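PDB 5UJC: MMACHC-like protein from Caenorhabditis elegans, which binds vitamin B12 derivatives and probably catalyses reductive removal of their upper axial ligand, decyanating cyanocobalamin with a flavin and NADPH and demethylating methylcobalamin with glutathione. Local coordinates for residues A[13-18]-A[54-59]; A[152-157]-A[214-219]; A[163-168]-A[222-227]. All coordinates share one frame; numbering follows the deposited sequence. Where two conformers were deposited one is given.

Interaction 1 (A[13-18]-A[54-59])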
loop_
_atom_site.group_PDB
_atom_site.type_symbol
_atom_site.label_atom_id
_atom_site.label_comp_id
_atom_site.label_asym_id
_atom_site.label_seq_id
_atom_site.Cartn_x
_atom_site.Cartn_y
_atom_site.Cartn_z
ATOM N N ARG A 13 -14.648 8.317 8.692
ATOM C CA ARG A 13 -15.538 7.283 9.216
ATOM C C ARG A 13 -16.208 6.499 8.083
ATOM O O ARG A 13 -16.300 5.291 8.149
ATOM C CB ARG A 13 -16.599 7.882 10.133
ATOM C CG ARG A 13 -17.296 6.853 11.027
ATOM C CD ARG A 13 -16.330 6.227 12.055
ATOM N NE ARG A 13 -15.705 7.246 12.896
ATOM C CZ ARG A 13 -16.245 7.772 14.000
ATOM N NH1 ARG A 13 -17.421 7.322 14.486
ATOM N NH2 ARG A 13 -15.592 8.719 14.649
ATOM N N VAL A 14 -16.647 7.182 7.030
ATOM C CA VAL A 14 -17.275 6.465 5.894
ATOM C C VAL A 14 -16.261 5.540 5.215
ATOM O O VAL A 14 -16.562 4.413 4.871
ATOM C CB VAL A 14 -17.837 7.419 4.838
ATOM C CG1 VAL A 14 -18.371 6.630 3.641
ATOM C CG2 VAL A 14 -18.910 8.239 5.433
ATOM N N VAL A 15 -15.046 6.044 5.016
ATOM C CA VAL A 15 -13.992 5.240 4.416
ATOM C C VAL A 15 -13.749 3.986 5.257
ATOM O O VAL A 15 -13.654 2.859 4.716
ATOM C CB VAL A 15 -12.700 6.067 4.227
ATOM C CG1 VAL A 15 -11.558 5.194 3.713
ATOM C CG2 VAL A 15 -12.962 7.229 3.263
ATOM N N ASP A 16 -13.673 4.172 6.570
ATOM C CA ASP A 16 -13.366 3.071 7.484
ATOM C C ASP A 16 -14.552 2.100 7.670
ATOM O O ASP A 16 -14.355 0.922 7.974
ATOM C CB ASP A 16 -12.914 3.624 8.826
ATOM C CG ASP A 16 -11.529 4.260 8.751
ATOM O OD1 ASP A 16 -10.780 3.975 7.770
ATOM O OD2 ASP A 16 -11.162 4.996 9.685
ATOM N N GLN A 17 -15.762 2.576 7.392
ATOM C CA GLN A 17 -16.930 1.688 7.368
ATOM C C GLN A 17 -16.929 0.778 6.157
ATOM O O GLN A 17 -17.268 -0.401 6.265
ATOM C CB GLN A 17 -18.223 2.500 7.409
ATOM C CG GLN A 17 -18.499 3.131 8.746
ATOM C CD GLN A 17 -19.578 4.206 8.698
ATOM O OE1 GLN A 17 -20.002 4.660 7.617
ATOM N NE2 GLN A 17 -20.022 4.615 9.854
ATOM N N LYS A 18 -16.548 1.322 4.998
ATOM C CA LYS A 18 -16.681 0.583 3.728
ATOM C C LYS A 18 -15.415 -0.173 3.345
ATOM O O LYS A 18 -15.489 -1.158 2.645
ATOM C CB LYS A 18 -17.051 1.521 2.606
ATOM C CG LYS A 18 -18.396 2.221 2.785
ATOM C CD LYS A 18 -19.528 1.274 3.202
ATOM C CE LYS A 18 -19.859 0.269 2.109
ATOM N NZ LYS A 18 -21.021 -0.590 2.475
ATOM N N MET A 54 -6.790 18.151 3.456
ATOM C CA MET A 54 -6.915 16.807 4.009
ATOM C C MET A 54 -6.649 15.720 2.969
ATOM O O MET A 54 -7.163 15.784 1.844
ATOM C CB MET A 54 -8.327 16.620 4.557
ATOM C CG MET A 54 -8.611 15.236 5.109
ATOM S SD MET A 54 -10.368 15.000 5.450
ATOM C CE MET A 54 -10.435 13.237 5.766
ATOM N N ALA A 55 -5.865 14.722 3.372
ATOM C CA ALA A 55 -5.697 13.491 2.608
ATOM C C ALA A 55 -5.858 12.285 3.526
ATOM O O ALA A 55 -5.580 12.361 4.736
ATOM C CB ALA A 55 -4.334 13.464 1.942
ATOM N N LEU A 56 -6.259 11.158 2.921
ATOM C CA LEU A 56 -6.319 9.853 3.597
ATOM C C LEU A 56 -5.503 8.848 2.829
ATOM O O LEU A 56 -5.740 8.618 1.649
ATOM C CB LEU A 56 -7.757 9.335 3.720
ATOM C CG LEU A 56 -8.660 10.061 4.700
ATOM C CD1 LEU A 56 -10.084 9.520 4.542
ATOM C CD2 LEU A 56 -8.181 9.852 6.126
ATOM N N LEU A 57 -4.566 8.232 3.525
ATOM C CA LEU A 57 -3.806 7.113 3.004
ATOM C C LEU A 57 -4.521 5.816 3.369
ATOM O O LEU A 57 -4.737 5.552 4.535
ATOM C CB LEU A 57 -2.404 7.134 3.621
ATOM C CG LEU A 57 -1.494 5.951 3.309
ATOM C CD1 LEU A 57 -1.177 5.877 1.824
ATOM C CD2 LEU A 57 -0.228 6.014 4.144
ATOM N N ILE A 58 -4.762 4.979 2.362
ATOM C CA ILE A 58 -5.398 3.675 2.541
ATOM C C ILE A 58 -4.343 2.605 2.271
ATOM O O ILE A 58 -3.672 2.620 1.219
ATOM C CB ILE A 58 -6.582 3.474 1.568
ATOM C CG1 ILE A 58 -7.670 4.568 1.809
ATOM C CG2 ILE A 58 -7.142 2.087 1.734
ATOM C CD1 ILE A 58 -8.763 4.635 0.754
ATOM N N LEU A 59 -4.147 1.722 3.242
ATOM C CA LEU A 59 -3.247 0.591 3.058
ATOM C C LEU A 59 -3.975 -0.707 3.283
ATOM O O LEU A 59 -5.067 -0.729 3.902
ATOM C CB LEU A 59 -2.018 0.719 3.917
ATOM C CG LEU A 59 -2.119 0.775 5.398
ATOM C CD1 LEU A 59 -2.262 -0.629 5.964
ATOM C CD2 LEU A 59 -0.874 1.445 6.009
#
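Val-15, on helix 5-18, meets strand 53-60 through both of its methyl branches, one for Leu-56 and one for Ile-58. All the contact is apolar. The first pair brings CG2 of Val-15 to 3.9 Å from CD1 of Leu-56, and here the two side chains lie alongside each other and point opposite ways. The second pair is made differently: CG1 of Val-15 and CD1 of Ile-58 meet tip to tip at 4.1 Å. The split follows from the valine torsion, which sets CG1 anti to the backbone N (chi1 175°) and leaves CG2 beside that nitrogen, so that the fork spans two strand residues whose side chains fall on the same side of the sheet. Ile-58 reaches its partner through an extended chain (chi2 169°), which carries CD1 out to the helix. The backbones stay well apart, CA of Val-15 lying 8.9 Å from CA of Ile-58, and the two segments bury a modest 109 Å² between them.

Further side chains join in: Leu-56 also touches Ile-11 and Lys-12 of the helix, and Val-15 rests on Leu-190 of the adjacent strand 185-196. On the helix flank, Asp-16 forms a salt bridge with Lys-12 through OD2 and a hydrogen bond with Ser-27 through OD1. The contact, carried by branched aliphatic side chains, is that of an N-terminal helix packed on one face of a four-stranded antiparallel sheet, an alpha+beta arrangement.

Interaction 2 (A[152-157]-A[214-219])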
loop_
_atom_site.group_PDB
_atom_site.type_symbol
_atom_site.label_atom_id
_atom_site.label_comp_id
_atom_site.label_asym_id
_atom_site.label_seq_id
_atom_site.Cartn_x
_atom_site.Cartn_y
_atom_site.Cartn_z
ATOM N N PHE A 152 21.190 5.910 5.524
ATOM C CA PHE A 152 22.028 4.881 6.138
ATOM C C PHE A 152 23.405 4.770 5.445
ATOM O O PHE A 152 24.033 3.720 5.422
ATOM C CB PHE A 152 21.249 3.557 6.194
ATOM C CG PHE A 152 20.074 3.617 7.132
ATOM C CD1 PHE A 152 20.259 3.403 8.503
ATOM C CD2 PHE A 152 18.835 4.097 6.699
ATOM C CE1 PHE A 152 19.214 3.579 9.398
ATOM C CE2 PHE A 152 17.787 4.280 7.598
ATOM C CZ PHE A 152 17.989 4.035 8.951
ATOM N N GLN A 153 23.898 5.919 5.010
ATOM C CA GLN A 153 25.256 6.053 4.482
ATOM C C GLN A 153 26.275 6.206 5.597
ATOM O O GLN A 153 25.986 6.801 6.641
ATOM C CB GLN A 153 25.342 7.283 3.582
ATOM C CG GLN A 153 24.429 7.228 2.393
ATOM C CD GLN A 153 24.786 6.097 1.483
ATOM O OE1 GLN A 153 25.877 6.057 0.938
ATOM N NE2 GLN A 153 23.908 5.135 1.372
ATOM N N GLU A 154 27.475 5.680 5.356
ATOM C CA GLU A 154 28.607 5.875 6.260
ATOM C C GLU A 154 29.773 6.467 5.487
ATOM O O GLU A 154 29.960 6.170 4.305
ATOM C CB GLU A 154 29.015 4.546 6.895
ATOM C CG GLU A 154 28.047 4.051 7.956
ATOM C CD GLU A 154 27.940 5.002 9.131
ATOM O OE1 GLU A 154 28.914 5.739 9.389
ATOM O OE2 GLU A 154 26.883 5.014 9.796
ATOM N N ASP A 155 30.548 7.325 6.155
ATOM C CA ASP A 155 31.690 8.000 5.512
ATOM C C ASP A 155 32.730 6.979 5.065
ATOM O O ASP A 155 33.188 6.162 5.863
ATOM C CB ASP A 155 32.334 9.019 6.470
ATOM C CG ASP A 155 31.471 10.267 6.674
ATOM O OD1 ASP A 155 30.833 10.727 5.698
ATOM O OD2 ASP A 155 31.450 10.796 7.806
ATOM N N GLY A 156 33.058 7.001 3.772
ATOM C CA GLY A 156 34.048 6.089 3.205
ATOM C C GLY A 156 33.599 4.635 3.167
ATOM O O GLY A 156 34.431 3.728 3.176
ATOM N N VAL A 157 32.277 4.413 3.138
ATOM C CA VAL A 157 31.724 3.094 2.891
ATOM C C VAL A 157 30.869 3.159 1.633
ATOM O O VAL A 157 30.033 4.061 1.478
ATOM C CB VAL A 157 30.854 2.598 4.072
ATOM C CG1 VAL A 157 30.269 1.218 3.772
ATOM C CG2 VAL A 157 31.671 2.566 5.364
ATOM N N ASP A 214 20.791 -3.670 11.015
ATOM C CA ASP A 214 19.513 -4.375 10.711
ATOM C C ASP A 214 18.783 -3.716 9.565
ATOM O O ASP A 214 18.253 -4.406 8.679
ATOM C CB ASP A 214 18.579 -4.427 11.932
ATOM C CG ASP A 214 19.090 -5.333 13.026
ATOM O OD1 ASP A 214 19.813 -6.321 12.720
ATOM O OD2 ASP A 214 18.756 -5.075 14.188
ATOM N N VAL A 215 18.818 -2.380 9.525
ATOM C CA VAL A 215 18.177 -1.645 8.428
ATOM C C VAL A 215 18.840 -1.989 7.115
ATOM O O VAL A 215 18.162 -2.292 6.119
ATOM C CB VAL A 215 18.216 -0.110 8.660
ATOM C CG1 VAL A 215 17.654 0.635 7.453
ATOM C CG2 VAL A 215 17.463 0.265 9.924
ATOM N N ARG A 216 20.180 -1.979 7.090
ATOM C CA ARG A 216 20.871 -2.262 5.840
ATOM C C ARG A 216 20.605 -3.709 5.369
ATOM O O ARG A 216 20.379 -3.947 4.183
ATOM C CB ARG A 216 22.383 -1.972 5.951
ATOM C CG ARG A 216 22.716 -0.477 6.017
ATOM C CD ARG A 216 24.218 -0.190 5.951
ATOM N NE ARG A 216 24.798 -0.304 7.261
ATOM C CZ ARG A 216 24.924 0.699 8.153
ATOM N NH1 ARG A 216 25.404 0.437 9.345
ATOM N NH2 ARG A 216 24.567 1.966 7.850
ATOM N N THR A 217 20.545 -4.644 6.307
ATOM C CA THR A 217 20.231 -6.036 5.971
ATOM C C THR A 217 18.806 -6.146 5.415
ATOM O O THR A 217 18.571 -6.827 4.423
ATOM C CB THR A 217 20.400 -6.953 7.176
ATOM O OG1 THR A 217 21.750 -6.874 7.625
ATOM C CG2 THR A 217 20.085 -8.401 6.819
ATOM N N ALA A 218 17.865 -5.461 6.056
ATOM C CA ALA A 218 16.462 -5.487 5.605
ATOM C C ALA A 218 16.355 -4.939 4.180
ATOM O O ALA A 218 15.636 -5.505 3.329
ATOM C CB ALA A 218 15.589 -4.682 6.551
ATOM N N LEU A 219 17.067 -3.840 3.908
ATOM C CA LEU A 219 17.007 -3.241 2.602
ATOM C C LEU A 219 17.631 -4.132 1.524
ATOM O O LEU A 219 17.121 -4.189 0.386
ATOM C CB LEU A 219 17.645 -1.847 2.603
ATOM C CG LEU A 219 16.867 -0.772 3.373
ATOM C CD1 LEU A 219 17.651 0.504 3.523
ATOM C CD2 LEU A 219 15.565 -0.509 2.714
#
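Val-215 and Arg-216, consecutive on helix 212-225, take hold of the loop 152-157 by quite different means. Val-215 comes first and meets the Phe-152 ring over one face: its CG1 stands 3.5 Å from the ring centroid and only 6° off the normal, a centred CH-pi contact. The other methyl is placed further out, CG2 lying 3.8 Å from CE1 of Phe-152. The two side chains cross at about a right angle. Tyr-147 touches both Val-215 and Phe-152.

Arg-216 follows, its chain bent at chi3 (-84°) so that the guanidinium turns to the loop backbone. NH2 donates to the carbonyl O of Phe-152 at 3.0 Å. The acceptor lies close to the guanidinium plane, but the donor stands above the carbonyl plane, and the N-H...O angle of 144° marks a somewhat bent bond. Glu-154 is modelled in two conformers; in the one given, its OE2 is 4.3 Å from NH2 of Arg-216, beyond a salt bridge, and any attraction is probably weak. The true salt bridge of this arginine is to Glu-213, through NH1, which probably helps fix the rotation of the group.

Glu-154 also opens a type II beta turn that runs to Val-157 and reverses the loop. The arrangement is that of a long excursion between strands 145-147 and 174-176, pinned to a helix by an aromatic contact and an arginine-to-carbonyl bond, beside the predicted substrate-binding residue Tyr-147.

Interaction 3 (A[163-168]-A[222-227]); sequences GRMGPN and FNYNWK
The methylcobalamin pocket is lined here by a loop residue, Met-165, and by the C-terminal part of helix 212-225, where Asn-223 hydrogen-bonds the bound methylcobalamin through OD1. The contact between loop and helix centres on Tyr-224, which Arg-164 and Met-165 approach from different directions. Arg-164 covers one ring face. Its CZ is 4.0 Å from the ring centroid of Tyr-224 and 22° off the normal, and the guanidinium is tilted 29° against the ring, which makes a stacked cation-pi pair displaced toward the rim. NH2 of Arg-164 comes closest, 3.4 Å from CD2 of Tyr-224, while CB packs 3.6 Å from CE1 at the other end of the ring. Bends at chi2 and chi3 fold the arginine chain back over the tyrosine.

Met-165 comes to the ring edge instead: its CG lies near the ring plane, 3.8 Å from CE1 of Tyr-224. SD stands 5.4 Å from the centroid, an oblique Met-aromatic contact. Beyond it, the turn at chi3 (78°) brings CE to Asn-223, 3.6 Å from both its backbone O and its OD1. The amide of Asn-223 is held by ND2 bonds to Ile-172 and Leu-219, which should orient OD1 for the bound methylcobalamin.

With an alanine in place of Tyr-224, the Arg-164 guanidinium would probably lose its stacking surface and be free to turn, and a gap would open beside Met-165. Phe-171 also meets the tyrosine ring. Stacking outside and a tethered asparagine inside are thus combined at this helix-loop wall of the B12-binding site.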
loop_
_atom_site.group_PDB
_atom_site.type_symbol
_atom_site.label_atom_id
_atom_site.label_comp_id
_atom_site.label_asym_id
_atom_site.label_seq_id
_atom_site.Cartn_x
_atom_site.Cartn_y
_atom_site.Cartn_z
ATOM N N GLY A 163 25.106 -1.701 -9.202
ATOM C CA GLY A 163 24.989 -2.664 -10.304
ATOM C C GLY A 163 24.671 -4.089 -9.873
ATOM O O GLY A 163 25.064 -5.035 -10.543
ATOM N N ARG A 164 23.941 -4.246 -8.767
ATOM C CA ARG A 164 23.529 -5.575 -8.306
ATOM C C ARG A 164 22.143 -5.955 -8.851
ATOM O O ARG A 164 21.732 -7.115 -8.764
ATOM C CB ARG A 164 23.524 -5.643 -6.764
ATOM C CG ARG A 164 24.902 -5.876 -6.145
ATOM C CD ARG A 164 25.341 -7.330 -6.258
ATOM N NE ARG A 164 24.398 -8.244 -5.594
ATOM C CZ ARG A 164 24.357 -8.484 -4.274
ATOM N NH1 ARG A 164 25.214 -7.882 -3.435
ATOM N NH2 ARG A 164 23.444 -9.331 -3.785
ATOM N N MET A 165 21.427 -4.982 -9.411
ATOM C CA MET A 165 20.053 -5.215 -9.835
ATOM C C MET A 165 19.897 -5.041 -11.330
ATOM O O MET A 165 20.783 -4.494 -12.016
ATOM C CB MET A 165 19.118 -4.299 -9.095
ATOM C CG MET A 165 19.172 -4.503 -7.597
ATOM S SD MET A 165 18.330 -3.221 -6.734
ATOM C CE MET A 165 16.630 -3.738 -6.978
ATOM N N GLY A 166 18.785 -5.538 -11.840
ATOM C CA GLY A 166 18.536 -5.551 -13.275
ATOM C C GLY A 166 18.276 -4.173 -13.867
ATOM O O GLY A 166 18.211 -3.173 -13.130
ATOM N N PRO A 167 18.085 -4.113 -15.207
ATOM C CA PRO A 167 17.904 -2.851 -15.900
ATOM C C PRO A 167 16.699 -2.089 -15.399
ATOM O O PRO A 167 15.643 -2.694 -15.111
ATOM C CB PRO A 167 17.704 -3.273 -17.368
ATOM C CG PRO A 167 18.362 -4.587 -17.471
ATOM C CD PRO A 167 18.126 -5.245 -16.145
ATOM N N ASN A 168 16.871 -0.779 -15.251
ATOM C CA ASN A 168 15.799 0.118 -14.842
ATOM C C ASN A 168 15.270 -0.241 -13.469
ATOM O O ASN A 168 14.121 0.029 -13.151
ATOM C CB ASN A 168 14.675 0.116 -15.874
ATOM C CG ASN A 168 15.188 0.321 -17.288
ATOM O OD1 ASN A 168 15.463 1.446 -17.697
ATOM N ND2 ASN A 168 15.361 -0.771 -18.024
ATOM N N PHE A 222 15.142 -6.962 0.868
ATOM C CA PHE A 222 14.044 -6.421 0.059
ATOM C C PHE A 222 14.462 -6.301 -1.418
ATOM O O PHE A 222 13.785 -6.799 -2.308
ATOM C CB PHE A 222 13.621 -5.064 0.627
ATOM C CG PHE A 222 12.506 -4.375 -0.141
ATOM C CD1 PHE A 222 11.313 -5.037 -0.426
ATOM C CD2 PHE A 222 12.635 -3.039 -0.528
ATOM C CE1 PHE A 222 10.297 -4.383 -1.082
ATOM C CE2 PHE A 222 11.609 -2.397 -1.181
ATOM C CZ PHE A 222 10.439 -3.063 -1.440
ATOM N N ASN A 223 15.560 -5.616 -1.678
ATOM C CA ASN A 223 15.942 -5.347 -3.059
ATOM C C ASN A 223 16.446 -6.564 -3.806
ATOM O O ASN A 223 16.197 -6.688 -5.008
ATOM C CB ASN A 223 16.944 -4.223 -3.130
ATOM C CG ASN A 223 16.281 -2.870 -2.939
ATOM O OD1 ASN A 223 15.534 -2.407 -3.815
ATOM N ND2 ASN A 223 16.476 -2.267 -1.761
ATOM N N TYR A 224 17.152 -7.460 -3.103
ATOM C CA TYR A 224 17.838 -8.601 -3.751
ATOM C C TYR A 224 17.069 -9.920 -3.654
ATOM O O TYR A 224 17.326 -10.831 -4.444
ATOM C CB TYR A 224 19.222 -8.794 -3.154
ATOM C CG TYR A 224 20.119 -7.566 -3.207
ATOM C CD1 TYR A 224 20.007 -6.618 -4.238
ATOM C CD2 TYR A 224 21.131 -7.398 -2.275
ATOM C CE1 TYR A 224 20.859 -5.527 -4.302
ATOM C CE2 TYR A 224 21.966 -6.308 -2.324
ATOM C CZ TYR A 224 21.829 -5.373 -3.331
ATOM O OH TYR A 224 22.706 -4.314 -3.370
ATOM N N ASN A 225 16.145 -10.040 -2.679
ATOM C CA ASN A 225 15.562 -11.346 -2.333
ATOM C C ASN A 225 14.069 -11.276 -2.037
ATOM O O ASN A 225 13.535 -12.156 -1.402
ATOM C CB ASN A 225 16.278 -11.931 -1.104
ATOM C CG ASN A 225 17.757 -12.125 -1.330
ATOM O OD1 ASN A 225 18.580 -11.449 -0.726
ATOM N ND2 ASN A 225 18.086 -12.978 -2.239
ATOM N N TRP A 226 13.391 -10.241 -2.538
ATOM C CA TRP A 226 12.004 -10.025 -2.177
ATOM C C TRP A 226 11.072 -11.190 -2.454
ATOM O O TRP A 226 10.034 -11.345 -1.763
ATOM C CB TRP A 226 11.431 -8.743 -2.834
ATOM C CG TRP A 226 11.560 -8.681 -4.302
ATOM C CD1 TRP A 226 12.559 -8.064 -5.019
ATOM C CD2 TRP A 226 10.648 -9.193 -5.261
ATOM N NE1 TRP A 226 12.334 -8.193 -6.341
ATOM C CE2 TRP A 226 11.159 -8.879 -6.523
ATOM C CE3 TRP A 226 9.425 -9.881 -5.178
ATOM C CZ2 TRP A 226 10.505 -9.229 -7.694
ATOM C CZ3 TRP A 226 8.795 -10.235 -6.339
ATOM C CH2 TRP A 226 9.316 -9.885 -7.575
ATOM N N LYS A 227 11.386 -12.015 -3.450
ATOM C CA LYS A 227 10.506 -13.167 -3.761
ATOM C C LYS A 227 10.366 -14.123 -2.582
ATOM O O LYS A 227 9.364 -14.824 -2.484
ATOM C CB LYS A 227 10.984 -13.908 -4.986
ATOM C CG LYS A 227 10.798 -13.124 -6.255
ATOM C CD LYS A 227 11.373 -13.832 -7.449
ATOM C CE LYS A 227 11.018 -13.104 -8.733
ATOM N NZ LYS A 227 11.537 -13.831 -9.923
#

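Overall arrangement
Interaction 1 lies across the chain's centre from the other two, its centre about 35 Å from that of interaction 2 and about 33 Å from that of interaction 3. It is fully buried and purely aliphatic, as suits a helix-sheet interface. Interactions 2 and 3, with centres about 16 Å apart, are partly buried and share helix 212-225. Each fastens to it a different section of the chain running between strands 145-147 and 174-176, and their segments alternate along the sequence. In interaction 2 the helix arginine bonds a loop carbonyl while a valine covers the ring; in interaction 3 a loop arginine stacks on a helix tyrosine. Of the three, only interaction 3 includes residues of the cobalamin pocket.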